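Side-chain contacts in aminotransferase class-III (Sphaerobacter thermophilus DSM 20745, PDB 6K8H), which belongs to the class-III aminotransferases, an omega-transaminase with the fold of the pyridoxal-phosphate-dependent aminotransferase clan, seen here as an assembly of two chains: residues G94-M99 with G316-N321; R122-G127 with V131-K136; G286-G291 with M325-T330. One frame throughout, in Å; residues are numbered along the deposited sequence.

Contact 1. Residues G94-M99 with G316-N321; sequences GVAFAM and GTFNAN. With PLR ((5-hydroxy-4,6-dimethylpyridin-3-yl)methyl dihydrogen phosphate), chain C.
Phe318 O is gripped twice by Asn321, whose flank also rests against Val95. The backbone N of Asn321 closes a type II turn on this carbonyl, while its side-chain ND2 sits 3.1 Å from Phe318 O in a nearly straight bond (168°) that lies in the carbonyl plane and almost in the amide plane. With CG between the backbone N and the carbonyl carbon (chi1 73°), the amide folds back over its own turn; OD1 bonds to Thr324 N, the N-cap bond of helix 322-334, and both bonds together hold the amide's rotation. Val95 O lies 3.6 Å from Asn321 CB.

The site belongs to the fold-type I dimer, in which each PLR pocket lies between subunits. Here Thr317 reaches across the interface to the phosphate of PLR: its OG1 stands 2.7 Å from O1P and its backbone N donates to the same oxygen over 2.9 Å. Gly127 N and Thr128 N of the second subunit also bind this ligand.

Phe318 makes the apolar touch between the two loops. Ala96 CB meets the ring at its edge, 4.0 Å from Phe318 CE1, and Thr317 CG2 lies over one face, off the ring centre.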
ATOM      1  N   GLY B  94      -5.836  17.972  10.717  1.00 14.99           N
ATOM      2  CA  GLY B  94      -4.809  17.518   9.804  1.00 14.12           C
ATOM      3  C   GLY B  94      -4.936  16.023   9.559  1.00 12.94           C
ATOM      4  O   GLY B  94      -5.445  15.271  10.401  1.00 11.10           O
ATOM      5  N   VAL B  95      -4.465  15.582   8.391  1.00  8.01           N
ATOM      6  CA  VAL B  95      -4.738  14.225   7.924  1.00  9.39           C
ATOM      7  C   VAL B  95      -3.531  13.298   8.000  1.00 10.30           C
ATOM      8  O   VAL B  95      -3.712  12.073   7.891  1.00 10.21           O
ATOM      9  CB  VAL B  95      -5.314  14.232   6.492  1.00 10.64           C
ATOM     10  CG1 VAL B  95      -6.499  15.155   6.431  1.00 10.55           C
ATOM     11  CG2 VAL B  95      -4.270  14.673   5.486  1.00  7.81           C
ATOM     12  N   ALA B  96      -2.323  13.825   8.209  1.00  7.11           N
ATOM     13  CA  ALA B  96      -1.124  12.998   8.294  1.00  9.13           C
ATOM     14  C   ALA B  96      -0.003  13.795   8.958  1.00 11.16           C
ATOM     15  O   ALA B  96       0.118  15.004   8.755  1.00  9.55           O
ATOM     16  CB  ALA B  96      -0.686  12.506   6.913  1.00  9.08           C
ATOM     17  N   PHE B  97       0.826  13.101   9.736  1.00 10.33           N
ATOM     18  CA  PHE B  97       1.879  13.727  10.527  1.00  8.49           C
ATOM     19  C   PHE B  97       3.109  12.839  10.524  1.00 12.23           C
ATOM     20  O   PHE B  97       2.997  11.613  10.473  1.00 10.59           O
ATOM     21  CB  PHE B  97       1.454  13.950  11.996  1.00  9.43           C
ATOM     22  CG  PHE B  97       0.205  14.760  12.140  1.00 14.80           C
ATOM     23  CD1 PHE B  97       0.267  16.143  12.200  1.00 15.15           C
ATOM     24  CD2 PHE B  97      -1.033  14.145  12.187  1.00 12.02           C
ATOM     25  CE1 PHE B  97      -0.884  16.900  12.320  1.00 14.60           C
ATOM     26  CE2 PHE B  97      -2.184  14.899  12.306  1.00 14.31           C
ATOM     27  CZ  PHE B  97      -2.103  16.283  12.366  1.00 10.48           C
ATOM     28  N   ALA B  98       4.287  13.466  10.603  1.00  8.86           N
ATOM     29  CA  ALA B  98       5.540  12.740  10.796  1.00  9.28           C
ATOM     30  C   ALA B  98       5.856  12.502  12.271  1.00 12.15           C
ATOM     31  O   ALA B  98       7.036  12.431  12.659  1.00 11.68           O
ATOM     32  CB  ALA B  98       6.699  13.472  10.116  1.00 10.53           C
ATOM     33  N   MET B  99       4.832  12.421  13.107  1.00  9.74           N
ATOM     34  CA  MET B  99       4.884  11.945  14.477  1.00 10.17           C
ATOM     35  C   MET B  99       3.762  10.937  14.651  1.00  8.26           C
ATOM     36  O   MET B  99       2.759  11.008  13.930  1.00 12.08           O
ATOM     37  CB  MET B  99       4.692  13.082  15.491  1.00  9.38           C
ATOM     38  CG  MET B  99       5.649  14.247  15.381  1.00 10.79           C
ATOM     39  SD  MET B  99       5.151  15.549  16.541  1.00 14.56           S
ATOM     40  CE  MET B  99       6.352  16.831  16.138  1.00  9.93           C
ATOM     41  N   GLY B 316       6.736   3.762   6.187  1.00 11.69           N
ATOM     42  CA  GLY B 316       5.466   3.909   5.458  1.00  9.76           C
ATOM     43  C   GLY B 316       4.912   5.290   5.726  1.00  9.86           C
ATOM     44  O   GLY B 316       4.428   5.530   6.838  1.00 10.94           O
ATOM     45  N   THR B 317       4.907   6.132   4.702  1.00  9.16           N
ATOM     46  CA  THR B 317       4.541   7.558   4.865  1.00  9.79           C
ATOM     47  C   THR B 317       3.134   7.709   5.440  1.00 10.51           C
ATOM     48  O   THR B 317       2.973   8.545   6.330  1.00  7.33           O
ATOM     49  CB  THR B 317       4.579   8.259   3.505  1.00  9.28           C
ATOM     50  OG1 THR B 317       5.919   8.219   3.021  1.00  9.22           O
ATOM     51  CG2 THR B 317       4.065   9.680   3.558  1.00  8.92           C
ATOM     52  N   PHE B 318       2.189   6.901   4.962  1.00  7.52           N
ATOM     53  CA  PHE B 318       0.774   7.015   5.397  1.00  8.54           C
ATOM     54  C   PHE B 318       0.392   5.956   6.435  1.00  7.65           C
ATOM     55  O   PHE B 318      -0.796   5.868   6.755  1.00  7.26           O
ATOM     56  CB  PHE B 318      -0.140   7.122   4.180  1.00  6.61           C
ATOM     57  CG  PHE B 318       0.082   8.419   3.453  1.00  7.51           C
ATOM     58  CD1 PHE B 318      -0.331   9.615   4.012  1.00 10.12           C
ATOM     59  CD2 PHE B 318       0.777   8.458   2.259  1.00  8.29           C
ATOM     60  CE1 PHE B 318      -0.104  10.820   3.370  1.00 12.56           C
ATOM     61  CE2 PHE B 318       0.998   9.662   1.612  1.00 12.54           C
ATOM     62  CZ  PHE B 318       0.555  10.837   2.167  1.00  9.89           C
ATOM     63  N   ASN B 319       1.369   5.213   6.957  1.00  9.33           N
ATOM     64  CA  ASN B 319       1.019   4.200   7.981  1.00  9.84           C
ATOM     65  C   ASN B 319       0.353   4.919   9.156  1.00  9.47           C
ATOM     66  O   ASN B 319       0.907   5.910   9.632  1.00  7.88           O
ATOM     67  CB  ASN B 319       2.253   3.506   8.567  1.00  9.90           C
ATOM     68  CG  ASN B 319       3.029   2.657   7.583  1.00 10.07           C
ATOM     69  OD1 ASN B 319       2.694   2.597   6.413  1.00 11.85           O
ATOM     70  ND2 ASN B 319       4.059   1.986   8.065  1.00  8.77           N
ATOM     71  N   ALA B 320      -0.797   4.406   9.583  1.00  8.21           N
ATOM     72  CA  ALA B 320      -1.488   4.903  10.774  1.00  8.60           C
ATOM     73  C   ALA B 320      -1.832   6.390  10.657  1.00  8.07           C
ATOM     74  O   ALA B 320      -1.897   7.101  11.659  1.00  8.54           O
ATOM     75  CB  ALA B 320      -0.673   4.634  12.045  1.00  9.73           C
ATOM     76  N   ASN B 321      -2.080   6.871   9.440  1.00  6.55           N
ATOM     77  CA  ASN B 321      -2.522   8.247   9.300  1.00  8.44           C
ATOM     78  C   ASN B 321      -3.841   8.426  10.055  1.00  8.29           C
ATOM     79  O   ASN B 321      -4.632   7.486  10.174  1.00  9.80           O
ATOM     80  CB  ASN B 321      -2.674   8.624   7.830  1.00  9.08           C
ATOM     81  CG  ASN B 321      -3.894   7.993   7.192  1.00  8.27           C
ATOM     82  OD1 ASN B 321      -4.998   8.529   7.283  1.00  9.98           O
ATOM     83  ND2 ASN B 321      -3.703   6.844   6.546  1.00  6.94           N
TER
HETATM   84  N1  PLR C 501      10.669   6.007  -2.659  1.00 13.06           N
HETATM   85  C2  PLR C 501      11.129   7.139  -2.135  1.00 14.90           C
HETATM   86  C2A PLR C 501      12.218   7.876  -2.843  1.00 16.36           C
HETATM   87  C3  PLR C 501      10.591   7.640  -0.942  1.00 19.10           C
HETATM   88  O3  PLR C 501      11.086   8.791  -0.445  1.00 20.67           O
HETATM   89  C4  PLR C 501       9.560   6.929  -0.293  1.00 21.58           C
HETATM   90  C4A PLR C 501       8.980   7.453   0.946  1.00 19.89           C
HETATM   91  C5  PLR C 501       9.095   5.743  -0.877  1.00 16.89           C
HETATM   92  C6  PLR C 501       9.683   5.326  -2.040  1.00 16.73           C
HETATM   93  C5A PLR C 501       8.013   4.922  -0.234  1.00 15.63           C
HETATM   94  O4P PLR C 501       6.698   5.559  -0.239  1.00 14.88           O
HETATM   95  P   PLR C 501       5.649   5.139   0.907  1.00 13.91           P
HETATM   96  O1P PLR C 501       6.221   5.616   2.207  1.00 11.06           O
HETATM   97  O2P PLR C 501       4.365   5.817   0.563  1.00 10.45           O
HETATM   98  O3P PLR C 501       5.585   3.647   0.833  1.00 12.23           O

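Contact 2. Residues R122-G127 with V131-K136; sequences RFTNSG and VMMAIK. With PLR ((5-hydroxy-4,6-dimethylpyridin-3-yl)methyl dihydrogen phosphate), chain D.
The turn from strand 120-124 into helix 127-142 forms part of the phosphate end of the PLR pocket, and Gly127 and Val131 meet in the helix's first turn. Gly127 N donates to PLR O3P over 2.9 Å (156°), and Gly127 O accepts from Val131 N at 2.9 Å along an almost straight line (167°). One residue thus ties the phosphate to the helical bonding pattern, and the positive end of the helix dipole probably adds to the attraction for the anion. Thr128 OG1 and, from the second subunit, Thr317 OG1 bind the same ligand.

Val131 carries CG1 anti to its backbone N (chi1 172°), which sets CG2 beside that nitrogen and close in, 3.3 Å from Gly127 O. Ser126 is the N-cap: its OG bonds to Glu129 N, while its carbonyl is held from the strand side by Thr124. The hydroxyl OG1 of Thr124 donates to Ser126 O over 2.9 Å, tilted from the carbonyl plane, and so braces the residue that precedes the phosphate-binding glycine. The other branch of Thr124 faces the helix, where CG2 lies 4.3 Å from Met133 CG, a light apolar touch.

Strand 120-124 is, within this chain, one of the two outermost strands of the seven-stranded sheet, paired antiparallel with strand 291-295; Phe123 packs on helix 102-114, whereas Val131 leans on Ala161 of helix 159-162, and Lys136 makes a salt bridge with Glu162 of the second subunit.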
ATOM      1  N   ARG B 122       0.741  -3.530  13.903  1.00  8.05           N
ATOM      2  CA  ARG B 122       1.276  -2.416  13.126  1.00  8.54           C
ATOM      3  C   ARG B 122       0.366  -2.198  11.921  1.00  7.78           C
ATOM      4  O   ARG B 122      -0.133  -3.163  11.333  1.00  6.92           O
ATOM      5  CB  ARG B 122       2.707  -2.687  12.635  1.00 10.43           C
ATOM      6  CG  ARG B 122       3.775  -2.646  13.712  1.00 10.89           C
ATOM      7  CD  ARG B 122       5.140  -2.959  13.137  1.00 10.53           C
ATOM      8  NE  ARG B 122       5.794  -1.818  12.485  1.00 11.22           N
ATOM      9  CZ  ARG B 122       6.596  -0.953  13.107  1.00 10.30           C
ATOM     10  NH1 ARG B 122       6.835  -1.080  14.400  1.00  9.46           N
ATOM     11  NH2 ARG B 122       7.174   0.040  12.440  1.00 11.56           N
ATOM     12  N   PHE B 123       0.177  -0.936  11.536  1.00  7.51           N
ATOM     13  CA  PHE B 123      -0.689  -0.588  10.418  1.00  5.83           C
ATOM     14  C   PHE B 123       0.128  -0.347   9.153  1.00  8.47           C
ATOM     15  O   PHE B 123       1.262   0.152   9.204  1.00  9.53           O
ATOM     16  CB  PHE B 123      -1.529   0.648  10.749  1.00  7.56           C
ATOM     17  CG  PHE B 123      -2.425   0.447  11.931  1.00  8.81           C
ATOM     18  CD1 PHE B 123      -3.632  -0.217  11.785  1.00  8.77           C
ATOM     19  CD2 PHE B 123      -2.039   0.868  13.191  1.00  8.05           C
ATOM     20  CE1 PHE B 123      -4.454  -0.435  12.873  1.00  8.72           C
ATOM     21  CE2 PHE B 123      -2.859   0.651  14.290  1.00 10.34           C
ATOM     22  CZ  PHE B 123      -4.063  -0.005  14.131  1.00  8.96           C
ATOM     23  N   THR B 124      -0.455  -0.737   8.020  1.00  6.15           N
ATOM     24  CA  THR B 124       0.111  -0.539   6.694  1.00  8.30           C
ATOM     25  C   THR B 124      -0.928   0.185   5.845  1.00  9.16           C
ATOM     26  O   THR B 124      -1.980   0.581   6.360  1.00  7.09           O
ATOM     27  CB  THR B 124       0.483  -1.876   6.060  1.00  7.17           C
ATOM     28  OG1 THR B 124      -0.719  -2.608   5.806  1.00  8.12           O
ATOM     29  CG2 THR B 124       1.394  -2.701   6.993  1.00  6.94           C
ATOM     30  N   ASN B 125      -0.668   0.337   4.547  1.00  7.89           N
ATOM     31  CA  ASN B 125      -1.575   1.074   3.678  1.00  7.91           C
ATOM     32  C   ASN B 125      -2.390   0.181   2.750  1.00 10.60           C
ATOM     33  O   ASN B 125      -3.136   0.704   1.908  1.00  9.24           O
ATOM     34  CB  ASN B 125      -0.785   2.113   2.885  1.00  9.49           C
ATOM     35  CG  ASN B 125      -0.008   3.019   3.798  1.00 10.57           C
ATOM     36  OD1 ASN B 125      -0.599   3.845   4.492  1.00 12.22           O
ATOM     37  ND2 ASN B 125       1.303   2.819   3.875  1.00 11.70           N
ATOM     38  N   SER B 126      -2.273  -1.142   2.881  1.00  8.71           N
ATOM     39  CA  SER B 126      -3.027  -2.068   2.043  1.00  8.66           C
ATOM     40  C   SER B 126      -2.944  -3.449   2.677  1.00  8.40           C
ATOM     41  O   SER B 126      -2.040  -3.731   3.475  1.00  7.42           O
ATOM     42  CB  SER B 126      -2.521  -2.096   0.607  1.00  7.75           C
ATOM     43  OG  SER B 126      -1.197  -2.551   0.586  1.00  6.64           O
ATOM     44  N   GLY B 127      -3.908  -4.301   2.319  1.00  7.21           N
ATOM     45  CA  GLY B 127      -3.805  -5.704   2.684  1.00  8.70           C
ATOM     46  C   GLY B 127      -2.602  -6.372   2.045  1.00  8.79           C
ATOM     47  O   GLY B 127      -1.972  -7.249   2.639  1.00  7.49           O
ATOM     48  N   VAL B 131       0.202  -8.366   4.187  1.00  5.48           N
ATOM     49  CA  VAL B 131       0.683  -9.717   3.888  1.00  8.00           C
ATOM     50  C   VAL B 131       2.192  -9.707   3.678  1.00  7.55           C
ATOM     51  O   VAL B 131       2.915 -10.583   4.176  1.00  6.64           O
ATOM     52  CB  VAL B 131      -0.055 -10.283   2.658  1.00  8.74           C
ATOM     53  CG1 VAL B 131       0.557 -11.609   2.206  1.00  5.74           C
ATOM     54  CG2 VAL B 131      -1.559 -10.459   2.977  1.00  6.86           C
ATOM     55  N   MET B 132       2.691  -8.721   2.927  1.00  5.59           N
ATOM     56  CA  MET B 132       4.129  -8.631   2.705  1.00  6.30           C
ATOM     57  C   MET B 132       4.875  -8.493   4.026  1.00  7.35           C
ATOM     58  O   MET B 132       5.859  -9.192   4.270  1.00  8.67           O
ATOM     59  CB  MET B 132       4.448  -7.448   1.791  1.00  5.90           C
ATOM     60  CG  MET B 132       5.941  -7.195   1.660  1.00  9.50           C
ATOM     61  SD  MET B 132       6.304  -5.884   0.464  1.00 13.83           S
ATOM     62  CE  MET B 132       6.165  -4.406   1.476  1.00  9.01           C
ATOM     63  N   MET B 133       4.402  -7.606   4.905  1.00  7.24           N
ATOM     64  CA  MET B 133       5.136  -7.355   6.140  1.00  8.99           C
ATOM     65  C   MET B 133       5.021  -8.529   7.097  1.00  8.12           C
ATOM     66  O   MET B 133       5.937  -8.759   7.890  1.00  6.67           O
ATOM     67  CB  MET B 133       4.654  -6.068   6.808  1.00  7.64           C
ATOM     68  CG  MET B 133       5.001  -4.782   6.040  1.00  6.08           C
ATOM     69  SD  MET B 133       6.691  -4.666   5.398  1.00  9.95           S
ATOM     70  CE  MET B 133       7.622  -4.890   6.923  1.00  6.75           C
ATOM     71  N   ALA B 134       3.937  -9.304   7.014  1.00  6.71           N
ATOM     72  CA  ALA B 134       3.855 -10.538   7.798  1.00  8.10           C
ATOM     73  C   ALA B 134       4.892 -11.546   7.328  1.00  6.62           C
ATOM     74  O   ALA B 134       5.594 -12.162   8.143  1.00  7.63           O
ATOM     75  CB  ALA B 134       2.453 -11.145   7.688  1.00  6.54           C
ATOM     76  N   ILE B 135       5.017 -11.700   6.011  1.00  6.32           N
ATOM     77  CA  ILE B 135       6.036 -12.593   5.460  1.00  6.21           C
ATOM     78  C   ILE B 135       7.427 -12.146   5.880  1.00  7.45           C
ATOM     79  O   ILE B 135       8.274 -12.966   6.276  1.00 10.28           O
ATOM     80  CB  ILE B 135       5.902 -12.661   3.929  1.00  6.04           C
ATOM     81  CG1 ILE B 135       4.681 -13.519   3.575  1.00  7.72           C
ATOM     82  CG2 ILE B 135       7.207 -13.186   3.300  1.00  6.45           C
ATOM     83  CD1 ILE B 135       4.143 -13.285   2.172  1.00 10.14           C
ATOM     84  N   LYS B 136       7.677 -10.842   5.796  1.00  7.84           N
ATOM     85  CA  LYS B 136       8.998 -10.273   6.171  1.00  6.63           C
ATOM     86  C   LYS B 136       9.260 -10.482   7.668  1.00  8.09           C
ATOM     87  O   LYS B 136      10.381 -10.826   8.031  1.00  6.79           O
ATOM     88  CB  LYS B 136       9.078  -8.817   5.712  1.00  7.73           C
ATOM     89  CG  LYS B 136       9.197  -8.652   4.204  1.00  9.74           C
ATOM     90  CD  LYS B 136       8.950  -7.256   3.697  1.00 11.60           C
ATOM     91  CE  LYS B 136       9.751  -6.194   4.413  1.00 17.17           C
ATOM     92  NZ  LYS B 136      10.983  -5.832   3.679  1.00 13.25           N
TER
HETATM   93  N1  PLR D 501      -5.762 -10.875   1.159  1.00 11.69           N
HETATM   94  C2  PLR D 501      -7.025 -11.160   0.863  1.00 15.00           C
HETATM   95  C2A PLR D 501      -7.622 -12.432   1.370  1.00 16.71           C
HETATM   96  C3  PLR D 501      -7.792 -10.267   0.101  1.00 21.00           C
HETATM   97  O3  PLR D 501      -9.073 -10.585  -0.171  1.00 19.77           O
HETATM   98  C4  PLR D 501      -7.210  -9.068  -0.358  1.00 18.77           C
HETATM   99  C4A PLR D 501      -8.003  -8.124  -1.147  1.00 26.64           C
HETATM  100  C5  PLR D 501      -5.881  -8.794  -0.020  1.00 19.17           C
HETATM  101  C6  PLR D 501      -5.205  -9.729   0.715  1.00 17.45           C
HETATM  102  C5A PLR D 501      -5.186  -7.546  -0.496  1.00 17.28           C
HETATM  103  O4P PLR D 501      -5.654  -6.306   0.116  1.00 13.05           O
HETATM  104  P   PLR D 501      -5.504  -4.924  -0.694  1.00 12.77           P
HETATM  105  O1P PLR D 501      -4.058  -4.841  -1.064  1.00  6.81           O
HETATM  106  O2P PLR D 501      -6.381  -5.045  -1.886  1.00 10.14           O
HETATM  107  O3P PLR D 501      -5.939  -3.836   0.233  1.00  9.29           O

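Contact 3. Residues G286-G291 with M325-T330; sequences GGFPVG and MVAGLT
Phe288 and Ala327 make the closest side-chain meeting between the loop and the helix: the methyl CB of Ala327 stands 3.5 Å from Phe288 CD1 and 3.7 Å from its CE1, approaching the ring obliquely. Phe288 gets there with CG anti to its carbonyl carbon (chi1 -69°), which swings the ring toward the helix. Beside this pair the main chains themselves come together. Gly286 CA lies 3.6 Å from Ala327 O in a CA-H...O contact, and Gly286 N is 3.8 Å from Gly328 CA; with glycine on each partner, Gly286 CA and Gly328 CA are only 4.4 Å apart.

The loop runs from strand 277-281 to strand 291-295, the antiparallel member of the fold-type I sheet, and Lys282 of the ligand pocket follows directly on the first of these strands. The loop's packing on helix 322-334 also involves Thr324, whose OG1 bonds to Pro289 O. Phe288 also packs on Val87 of helix 81-91 and on Val95 of the second subunit.

Elsewhere the fit is looser. Val290 and Met325 bury some surface, yet Val290 CG2 and Met325 CE stay 4.6 Å apart. On the partly exposed side, with Val326, Leu329 and Thr330, the last of these turns its hydroxyl back to the preceding turn of the helix: Thr330 OG1 donates to Val326 O over 2.9 Å, arriving from the opposite face of the carbonyl plane to Thr330 N, which bonds to the same oxygen.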
ATOM      1  N   GLY B 286     -12.576   1.687   7.719  1.00  9.68           N
ATOM      2  CA  GLY B 286     -13.758   2.515   7.522  1.00 12.64           C
ATOM      3  C   GLY B 286     -13.996   2.993   6.105  1.00 12.19           C
ATOM      4  O   GLY B 286     -14.711   3.979   5.910  1.00 12.28           O
ATOM      5  N   GLY B 287     -13.393   2.342   5.109  1.00 11.71           N
ATOM      6  CA  GLY B 287     -13.465   2.781   3.727  1.00  9.22           C
ATOM      7  C   GLY B 287     -12.224   3.491   3.225  1.00 10.49           C
ATOM      8  O   GLY B 287     -12.173   3.864   2.051  1.00 10.51           O
ATOM      9  N   PHE B 288     -11.216   3.661   4.058  1.00  8.45           N
ATOM     10  CA  PHE B 288     -10.003   4.354   3.678  1.00  9.88           C
ATOM     11  C   PHE B 288      -8.861   3.361   3.554  1.00  9.66           C
ATOM     12  O   PHE B 288      -8.935   2.261   4.110  1.00 11.24           O
ATOM     13  CB  PHE B 288      -9.690   5.439   4.718  1.00 11.62           C
ATOM     14  CG  PHE B 288     -10.677   6.581   4.690  1.00 11.27           C
ATOM     15  CD1 PHE B 288     -11.895   6.479   5.346  1.00 10.34           C
ATOM     16  CD2 PHE B 288     -10.403   7.738   3.974  1.00  9.84           C
ATOM     17  CE1 PHE B 288     -12.820   7.524   5.296  1.00 10.71           C
ATOM     18  CE2 PHE B 288     -11.324   8.784   3.931  1.00  9.12           C
ATOM     19  CZ  PHE B 288     -12.526   8.675   4.589  1.00  8.29           C
ATOM     20  N   PRO B 289      -7.813   3.686   2.788  1.00 11.65           N
ATOM     21  CA  PRO B 289      -6.745   2.705   2.547  1.00  9.57           C
ATOM     22  C   PRO B 289      -6.097   2.269   3.857  1.00 10.21           C
ATOM     23  O   PRO B 289      -5.807   3.087   4.729  1.00  7.56           O
ATOM     24  CB  PRO B 289      -5.765   3.458   1.638  1.00  8.24           C
ATOM     25  CG  PRO B 289      -6.578   4.552   1.007  1.00  8.66           C
ATOM     26  CD  PRO B 289      -7.564   4.951   2.065  1.00 10.98           C
ATOM     27  N   VAL B 290      -5.884   0.964   3.992  1.00  8.88           N
ATOM     28  CA  VAL B 290      -5.488   0.409   5.284  1.00  7.84           C
ATOM     29  C   VAL B 290      -5.010  -1.026   5.134  1.00  8.04           C
ATOM     30  O   VAL B 290      -5.451  -1.762   4.240  1.00  7.78           O
ATOM     31  CB  VAL B 290      -6.663   0.461   6.276  1.00  7.10           C
ATOM     32  CG1 VAL B 290      -7.747  -0.500   5.828  1.00  6.53           C
ATOM     33  CG2 VAL B 290      -6.203   0.173   7.713  1.00  7.36           C
ATOM     34  N   GLY B 291      -4.105  -1.425   6.021  1.00  7.14           N
ATOM     35  CA  GLY B 291      -3.828  -2.820   6.300  1.00  6.76           C
ATOM     36  C   GLY B 291      -3.262  -2.897   7.701  1.00  7.37           C
ATOM     37  O   GLY B 291      -2.988  -1.880   8.342  1.00  5.79           O
ATOM     38  N   MET B 325      -7.176   5.935  10.764  1.00  5.24           N
ATOM     39  CA  MET B 325      -7.308   5.425  12.129  1.00  6.88           C
ATOM     40  C   MET B 325      -8.660   5.788  12.727  1.00  9.65           C
ATOM     41  O   MET B 325      -9.302   4.954  13.371  1.00  7.20           O
ATOM     42  CB  MET B 325      -6.172   5.957  13.005  1.00  7.69           C
ATOM     43  CG  MET B 325      -4.791   5.475  12.574  1.00  5.32           C
ATOM     44  SD  MET B 325      -4.517   3.691  12.719  1.00 12.44           S
ATOM     45  CE  MET B 325      -4.979   3.116  11.074  1.00  6.14           C
ATOM     46  N   VAL B 326      -9.112   7.027  12.508  1.00  9.58           N
ATOM     47  CA  VAL B 326     -10.391   7.483  13.037  1.00 10.04           C
ATOM     48  C   VAL B 326     -11.555   6.790  12.327  1.00 12.55           C
ATOM     49  O   VAL B 326     -12.514   6.339  12.968  1.00  9.28           O
ATOM     50  CB  VAL B 326     -10.451   9.016  12.937  1.00 13.23           C
ATOM     51  CG1 VAL B 326     -11.857   9.504  13.032  1.00 19.36           C
ATOM     52  CG2 VAL B 326      -9.571   9.644  14.047  1.00 13.26           C
ATOM     53  N   ALA B 327     -11.491   6.692  10.999  1.00  8.30           N
ATOM     54  CA  ALA B 327     -12.555   6.016  10.265  1.00  8.16           C
ATOM     55  C   ALA B 327     -12.632   4.537  10.642  1.00 10.43           C
ATOM     56  O   ALA B 327     -13.728   3.979  10.793  1.00  9.46           O
ATOM     57  CB  ALA B 327     -12.344   6.186   8.763  1.00  9.18           C
ATOM     58  N   GLY B 328     -11.476   3.891  10.818  1.00  9.70           N
ATOM     59  CA  GLY B 328     -11.464   2.506  11.249  1.00  8.28           C
ATOM     60  C   GLY B 328     -11.992   2.326  12.660  1.00 10.03           C
ATOM     61  O   GLY B 328     -12.747   1.390  12.932  1.00  9.00           O
ATOM     62  N   LEU B 329     -11.599   3.211  13.581  1.00 10.57           N
ATOM     63  CA  LEU B 329     -12.126   3.143  14.944  1.00 11.42           C
ATOM     64  C   LEU B 329     -13.647   3.245  14.949  1.00 10.56           C
ATOM     65  O   LEU B 329     -14.331   2.469  15.629  1.00 11.83           O
ATOM     66  CB  LEU B 329     -11.510   4.247  15.812  1.00  9.42           C
ATOM     67  CG  LEU B 329     -11.812   4.039  17.304  1.00 16.05           C
ATOM     68  CD1 LEU B 329     -11.147   2.754  17.795  1.00 15.03           C
ATOM     69  CD2 LEU B 329     -11.386   5.228  18.151  1.00 14.16           C
ATOM     70  N   THR B 330     -14.197   4.196  14.189  1.00  9.40           N
ATOM     71  CA  THR B 330     -15.654   4.347  14.129  1.00 11.46           C
ATOM     72  C   THR B 330     -16.315   3.121  13.509  1.00 12.58           C
ATOM     73  O   THR B 330     -17.287   2.576  14.059  1.00  9.46           O
ATOM     74  CB  THR B 330     -16.007   5.612  13.343  1.00 11.30           C
ATOM     75  OG1 THR B 330     -15.269   6.716  13.883  1.00 12.90           O
ATOM     76  CG2 THR B 330     -17.499   5.920  13.416  1.00 11.22           C
TER

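How the contacts relate
The three contacts form one cluster, their centres 13 to 16 Å apart. Along the chain, contact 2 falls wholly between the two segments of contact 1 and closes before contact 3 opens, whereas contacts 1 and 3 alternate. Helix 322-334 links the latter two: contact 1 supplies its cap and contact 3 its body. Contact 2 joins contact 3 through the seven-stranded sheet, where Thr124 N bonds to Gly291 O, and joins contact 1 where Asn125 packs against Phe318 and Asn319. All three touch the second subunit, and contacts 1 and 2 reach different PLR molecules. Sheet, helix and dimer interface thus, in this chain, bring parts of both PLR sites together.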